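Local coordinates for protein lipopolysaccharide core heptose(I) kinase RfaP (Pseudomonas aeruginosa, PDB 6DFL) that phosphorylates the first heptose of the lipopolysaccharide inner core with ATP, in a magnesium-dependent reaction, and also acts as a protein tyrosine kinase that autophosphorylates, at residues R40-R54 / A106-A118. Sequence-based numbering, arbitrary orientation.
Sequences RTEVDGRGYFVKIHR and ARQHSFIVTEELA
E116, just past the end of strand 109-115, reaches across the neighbouring strand 48-53 to R40 on the strand beyond. Starting at the backbone, its N donates to G47 O, and E116 CB lies 3.3 Å from G47 O. E116 CG, anti to the backbone N (chi1 -170°), then passes the F49 ring and touches F49 CE2 at 3.7 Å. The extended chain delivers the carboxylate to the guanidinium, which holds it side-on with two bonds: R40 NE to E116 OE2 at 3.1 Å and R40 NH2 to E116 OE1 at 2.9 Å. Both oxygens lie close to the guanidinium plane, but the carboxylate is turned 48° against it, so NE meets OE2 from above the carboxylate plane. R40 NH1 is taken by the anti lone pair of E42 OE2, a second acid that helps fix the guanidinium's rotation.

Behind this bridge the strands run antiparallel, with F49, K51 and H53 in hydrogen-bonded pairs with T114, I112 and S110. K51 bends at chi2 and chi3 to bring K51 NZ within 3.0 Å of T114 OG1, while its salt bridge goes to E78 of helix 76-87. On the other face V50 CG2 packs against V113 CG2 at 3.8 Å, and the edge of the H109 ring meets I52 CG2. The K51-E78 pair, between strand 48-53 and helix 76-87, is consistent with the β3 lysine-αC glutamate bridge of protein kinases, here in the five-stranded antiparallel sheet of the N-terminal lobe.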
loop_
_atom_site.group_PDB
_atom_site.type_symbol
_atom_site.label_atom_id
_atom_site.label_comp_id
_atom_site.label_asym_id
_atom_site.label_seq_id
_atom_site.Cartn_x
_atom_site.Cartn_y
_atom_site.Cartn_z
ATOM N N ARG A 40 -19.736 -15.270 -3.514
ATOM C CA ARG A 40 -20.442 -14.019 -3.264
ATOM C C ARG A 40 -21.922 -14.294 -3.050
ATOM O O ARG A 40 -22.520 -15.123 -3.747
ATOM C CB ARG A 40 -20.267 -13.044 -4.428
ATOM C CG ARG A 40 -21.005 -11.738 -4.243
ATOM C CD ARG A 40 -20.672 -10.790 -5.379
ATOM N NE ARG A 40 -21.118 -9.427 -5.124
ATOM C CZ ARG A 40 -22.369 -9.005 -5.279
ATOM N NH1 ARG A 40 -23.308 -9.846 -5.680
ATOM N NH2 ARG A 40 -22.682 -7.739 -5.026
ATOM N N THR A 41 -22.513 -13.606 -2.079
ATOM C CA THR A 41 -23.924 -13.782 -1.783
ATOM C C THR A 41 -24.508 -12.427 -1.418
ATOM O O THR A 41 -23.786 -11.493 -1.075
ATOM C CB THR A 41 -24.150 -14.810 -0.658
ATOM O OG1 THR A 41 -25.547 -15.111 -0.534
ATOM C CG2 THR A 41 -23.624 -14.283 0.666
ATOM N N GLU A 42 -25.829 -12.314 -1.526
ATOM C CA GLU A 42 -26.513 -11.068 -1.220
ATOM C C GLU A 42 -27.577 -11.311 -0.165
ATOM O O GLU A 42 -28.270 -12.329 -0.190
ATOM C CB GLU A 42 -27.147 -10.451 -2.465
ATOM C CG GLU A 42 -26.144 -10.081 -3.546
ATOM C CD GLU A 42 -26.765 -9.252 -4.653
ATOM O OE1 GLU A 42 -28.008 -9.109 -4.652
ATOM O OE2 GLU A 42 -26.015 -8.739 -5.518
ATOM N N VAL A 43 -27.683 -10.378 0.775
ATOM C CA VAL A 43 -28.754 -10.358 1.762
ATOM C C VAL A 43 -29.336 -8.956 1.712
ATOM O O VAL A 43 -28.650 -7.986 2.060
ATOM C CB VAL A 43 -28.267 -10.700 3.176
ATOM C CG1 VAL A 43 -29.438 -10.735 4.139
ATOM C CG2 VAL A 43 -27.526 -12.028 3.185
ATOM N N ASP A 44 -30.586 -8.841 1.267
ATOM C CA ASP A 44 -31.195 -7.536 1.019
ATOM C C ASP A 44 -30.309 -6.704 0.095
ATOM O O ASP A 44 -30.097 -5.510 0.301
ATOM C CB ASP A 44 -31.480 -6.805 2.331
ATOM C CG ASP A 44 -32.580 -7.472 3.134
ATOM O OD1 ASP A 44 -33.733 -7.485 2.651
ATOM O OD2 ASP A 44 -32.293 -7.998 4.236
ATOM N N GLY A 45 -29.764 -7.363 -0.924
ATOM C CA GLY A 45 -28.982 -6.718 -1.960
ATOM C C GLY A 45 -27.627 -6.191 -1.545
ATOM O O GLY A 45 -26.986 -5.502 -2.345
ATOM N N ARG A 46 -27.157 -6.491 -0.329
ATOM C CA ARG A 46 -25.893 -5.911 0.127
ATOM C C ARG A 46 -24.701 -6.532 -0.596
ATOM O O ARG A 46 -23.929 -5.830 -1.261
ATOM C CB ARG A 46 -25.733 -6.066 1.647
ATOM C CG ARG A 46 -26.761 -5.316 2.505
ATOM C CD ARG A 46 -26.652 -3.801 2.367
ATOM N NE ARG A 46 -27.975 -3.191 2.219
ATOM C CZ ARG A 46 -28.184 -1.901 1.976
ATOM N NH1 ARG A 46 -27.157 -1.071 1.856
ATOM N NH2 ARG A 46 -29.422 -1.440 1.854
ATOM N N GLY A 47 -24.529 -7.845 -0.483
ATOM C CA GLY A 47 -23.329 -8.438 -1.039
ATOM C C GLY A 47 -22.259 -8.718 -0.001
ATOM O O GLY A 47 -21.777 -7.816 0.688
ATOM N N TYR A 48 -21.898 -9.987 0.125
ATOM C CA TYR A 48 -20.942 -10.457 1.108
ATOM C C TYR A 48 -20.158 -11.598 0.485
ATOM O O TYR A 48 -20.678 -12.343 -0.348
ATOM C CB TYR A 48 -21.617 -10.971 2.383
ATOM C CG TYR A 48 -22.591 -10.026 3.044
ATOM C CD1 TYR A 48 -23.850 -9.798 2.502
ATOM C CD2 TYR A 48 -22.273 -9.405 4.245
ATOM C CE1 TYR A 48 -24.749 -8.945 3.111
ATOM C CE2 TYR A 48 -23.167 -8.546 4.861
ATOM C CZ TYR A 48 -24.406 -8.318 4.291
ATOM O OH TYR A 48 -25.310 -7.465 4.899
ATOM N N PHE A 49 -18.908 -11.744 0.902
ATOM C CA PHE A 49 -18.080 -12.849 0.447
ATOM C C PHE A 49 -18.028 -13.899 1.541
ATOM O O PHE A 49 -17.884 -13.566 2.720
ATOM C CB PHE A 49 -16.684 -12.368 0.063
ATOM C CG PHE A 49 -16.677 -11.456 -1.137
ATOM C CD1 PHE A 49 -16.835 -11.982 -2.421
ATOM C CD2 PHE A 49 -16.522 -10.077 -0.988
ATOM C CE1 PHE A 49 -16.836 -11.160 -3.533
ATOM C CE2 PHE A 49 -16.518 -9.239 -2.101
ATOM C CZ PHE A 49 -16.677 -9.792 -3.381
ATOM N N VAL A 50 -18.216 -15.156 1.152
ATOM C CA VAL A 50 -18.289 -16.281 2.073
ATOM C C VAL A 50 -17.066 -17.143 1.832
ATOM O O VAL A 50 -16.854 -17.616 0.708
ATOM C CB VAL A 50 -19.574 -17.098 1.874
ATOM C CG1 VAL A 50 -19.531 -18.354 2.729
ATOM C CG2 VAL A 50 -20.795 -16.255 2.193
ATOM N N LYS A 51 -16.258 -17.339 2.870
ATOM C CA LYS A 51 -15.069 -18.172 2.777
ATOM C C LYS A 51 -15.229 -19.315 3.768
ATOM O O LYS A 51 -15.362 -19.079 4.971
ATOM C CB LYS A 51 -13.804 -17.349 3.042
ATOM C CG LYS A 51 -13.449 -16.378 1.905
ATOM C CD LYS A 51 -12.821 -15.079 2.391
ATOM C CE LYS A 51 -13.861 -13.942 2.433
ATOM N NZ LYS A 51 -13.309 -12.557 2.736
ATOM N N ILE A 52 -15.250 -20.545 3.259
ATOM C CA ILE A 52 -15.455 -21.743 4.065
ATOM C C ILE A 52 -14.241 -22.643 3.917
ATOM O O ILE A 52 -13.802 -22.919 2.798
ATOM C CB ILE A 52 -16.719 -22.509 3.641
ATOM C CG1 ILE A 52 -17.963 -21.653 3.822
ATOM C CG2 ILE A 52 -16.834 -23.815 4.410
ATOM C CD1 ILE A 52 -19.156 -22.210 3.049
ATOM N N HIS A 53 -13.712 -23.115 5.040
ATOM C CA HIS A 53 -12.609 -24.065 5.056
ATOM C C HIS A 53 -13.156 -25.298 5.755
ATOM O O HIS A 53 -13.814 -25.177 6.790
ATOM C CB HIS A 53 -11.382 -23.490 5.782
ATOM C CG HIS A 53 -11.090 -22.044 5.455
ATOM N ND1 HIS A 53 -9.936 -21.639 4.814
ATOM C CD2 HIS A 53 -11.804 -20.912 5.681
ATOM C CE1 HIS A 53 -9.960 -20.328 4.647
ATOM N NE2 HIS A 53 -11.087 -19.866 5.158
ATOM N N ARG A 54 -12.946 -26.471 5.172
ATOM C CA ARG A 54 -13.480 -27.681 5.795
ATOM C C ARG A 54 -12.469 -28.824 5.796
ATOM O O ARG A 54 -11.326 -28.649 6.225
ATOM C CB ARG A 54 -14.768 -28.116 5.102
ATOM C CG ARG A 54 -15.497 -29.229 5.846
ATOM C CD ARG A 54 -16.645 -29.850 5.010
ATOM N NE ARG A 54 -16.211 -30.349 3.700
ATOM C CZ ARG A 54 -15.837 -31.604 3.445
ATOM N NH1 ARG A 54 -15.830 -32.515 4.412
ATOM N NH2 ARG A 54 -15.469 -31.947 2.215
ATOM N N ALA A 106 -6.564 -29.101 14.910
ATOM C CA ALA A 106 -5.792 -28.849 13.694
ATOM C C ALA A 106 -6.677 -28.837 12.450
ATOM O O ALA A 106 -6.552 -27.951 11.594
ATOM C CB ALA A 106 -4.692 -29.906 13.546
ATOM N N ARG A 107 -7.562 -29.825 12.331
ATOM C CA ARG A 107 -8.444 -29.997 11.181
ATOM C C ARG A 107 -9.842 -29.505 11.564
ATOM O O ARG A 107 -10.756 -30.291 11.831
ATOM C CB ARG A 107 -8.440 -31.461 10.739
ATOM C CG ARG A 107 -7.064 -31.965 10.338
ATOM C CD ARG A 107 -7.128 -33.349 9.692
ATOM N NE ARG A 107 -5.911 -33.665 8.939
ATOM C CZ ARG A 107 -5.660 -34.837 8.350
ATOM N NH1 ARG A 107 -6.540 -35.832 8.419
ATOM N NH2 ARG A 107 -4.520 -35.017 7.692
ATOM N N GLN A 108 -10.001 -28.183 11.579
ATOM C CA GLN A 108 -11.242 -27.513 11.948
ATOM C C GLN A 108 -12.100 -27.245 10.714
ATOM O O GLN A 108 -11.589 -27.078 9.608
ATOM C CB GLN A 108 -10.938 -26.178 12.646
ATOM C CG GLN A 108 -10.280 -26.262 14.021
ATOM C CD GLN A 108 -11.295 -26.458 15.131
ATOM O OE1 GLN A 108 -12.270 -25.711 15.238
ATOM N NE2 GLN A 108 -11.086 -27.484 15.950
ATOM N N HIS A 109 -13.411 -27.174 10.917
ATOM C CA HIS A 109 -14.338 -26.638 9.924
ATOM C C HIS A 109 -14.559 -25.160 10.252
ATOM O O HIS A 109 -15.057 -24.833 11.332
ATOM C CB HIS A 109 -15.663 -27.412 9.941
ATOM C CG HIS A 109 -16.720 -26.858 9.025
ATOM N ND1 HIS A 109 -18.069 -27.061 9.239
ATOM C CD2 HIS A 109 -16.633 -26.134 7.883
ATOM C CE1 HIS A 109 -18.764 -26.473 8.280
ATOM N NE2 HIS A 109 -17.916 -25.903 7.443
ATOM N N SER A 110 -14.189 -24.265 9.342
ATOM C CA SER A 110 -14.354 -22.853 9.645
ATOM C C SER A 110 -15.010 -22.101 8.503
ATOM O O SER A 110 -15.074 -22.564 7.368
ATOM C CB SER A 110 -13.022 -22.177 9.982
ATOM O OG SER A 110 -12.281 -21.916 8.796
ATOM N N PHE A 111 -15.461 -20.895 8.829
ATOM C CA PHE A 111 -16.040 -20.002 7.845
ATOM C C PHE A 111 -15.856 -18.566 8.311
ATOM O O PHE A 111 -15.741 -18.290 9.512
ATOM C CB PHE A 111 -17.523 -20.296 7.622
ATOM C CG PHE A 111 -18.400 -19.936 8.788
ATOM C CD1 PHE A 111 -18.981 -18.668 8.880
ATOM C CD2 PHE A 111 -18.653 -20.857 9.791
ATOM C CE1 PHE A 111 -19.789 -18.322 9.953
ATOM C CE2 PHE A 111 -19.470 -20.527 10.863
ATOM C CZ PHE A 111 -20.032 -19.247 10.951
ATOM N N ILE A 112 -15.851 -17.658 7.344
ATOM C CA ILE A 112 -15.902 -16.237 7.636
ATOM C C ILE A 112 -16.587 -15.539 6.474
ATOM O O ILE A 112 -16.259 -15.779 5.311
ATOM C CB ILE A 112 -14.494 -15.654 7.907
ATOM C CG1 ILE A 112 -14.556 -14.160 8.175
ATOM C CG2 ILE A 112 -13.536 -15.940 6.757
ATOM C CD1 ILE A 112 -13.187 -13.584 8.497
ATOM N N VAL A 113 -17.517 -14.650 6.797
ATOM C CA VAL A 113 -18.245 -13.853 5.819
ATOM C C VAL A 113 -17.889 -12.380 6.024
ATOM O O VAL A 113 -18.131 -11.832 7.103
ATOM C CB VAL A 113 -19.755 -14.056 5.961
ATOM C CG1 VAL A 113 -20.467 -13.262 4.901
ATOM C CG2 VAL A 113 -20.081 -15.534 5.906
ATOM N N THR A 114 -17.361 -11.738 4.977
ATOM C CA THR A 114 -17.007 -10.328 4.966
ATOM C C THR A 114 -17.952 -9.550 4.062
ATOM O O THR A 114 -18.359 -10.037 3.005
ATOM C CB THR A 114 -15.568 -10.115 4.463
ATOM O OG1 THR A 114 -15.453 -10.563 3.100
ATOM C CG2 THR A 114 -14.573 -10.872 5.331
ATOM N N GLU A 115 -18.270 -8.325 4.470
ATOM C CA GLU A 115 -19.032 -7.416 3.627
ATOM C C GLU A 115 -18.262 -7.068 2.360
ATOM O O GLU A 115 -17.028 -7.032 2.339
ATOM C CB GLU A 115 -19.359 -6.126 4.370
ATOM C CG GLU A 115 -20.447 -6.250 5.415
ATOM C CD GLU A 115 -20.662 -4.938 6.180
ATOM O OE1 GLU A 115 -19.825 -4.009 6.054
ATOM O OE2 GLU A 115 -21.669 -4.834 6.911
ATOM N N GLU A 116 -19.009 -6.809 1.291
ATOM C CA GLU A 116 -18.404 -6.318 0.069
ATOM C C GLU A 116 -18.072 -4.838 0.211
ATOM O O GLU A 116 -18.815 -4.071 0.826
ATOM C CB GLU A 116 -19.332 -6.525 -1.122
ATOM C CG GLU A 116 -18.653 -6.260 -2.448
ATOM C CD GLU A 116 -19.549 -6.557 -3.643
ATOM O OE1 GLU A 116 -20.728 -6.147 -3.610
ATOM O OE2 GLU A 116 -19.067 -7.200 -4.605
ATOM N N LEU A 117 -16.946 -4.448 -0.362
ATOM C CA LEU A 117 -16.551 -3.055 -0.439
ATOM C C LEU A 117 -16.803 -2.577 -1.859
ATOM O O LEU A 117 -16.189 -3.082 -2.808
ATOM C CB LEU A 117 -15.085 -2.891 -0.056
ATOM C CG LEU A 117 -14.823 -3.339 1.372
ATOM C CD1 LEU A 117 -13.400 -3.829 1.471
ATOM C CD2 LEU A 117 -15.096 -2.198 2.341
ATOM N N ALA A 118 -17.717 -1.624 -2.006
ATOM C CA ALA A 118 -18.151 -1.223 -3.337
ATOM C C ALA A 118 -18.914 0.088 -3.239
ATOM O O ALA A 118 -19.636 0.311 -2.262
ATOM C CB ALA A 118 -19.020 -2.316 -3.973
#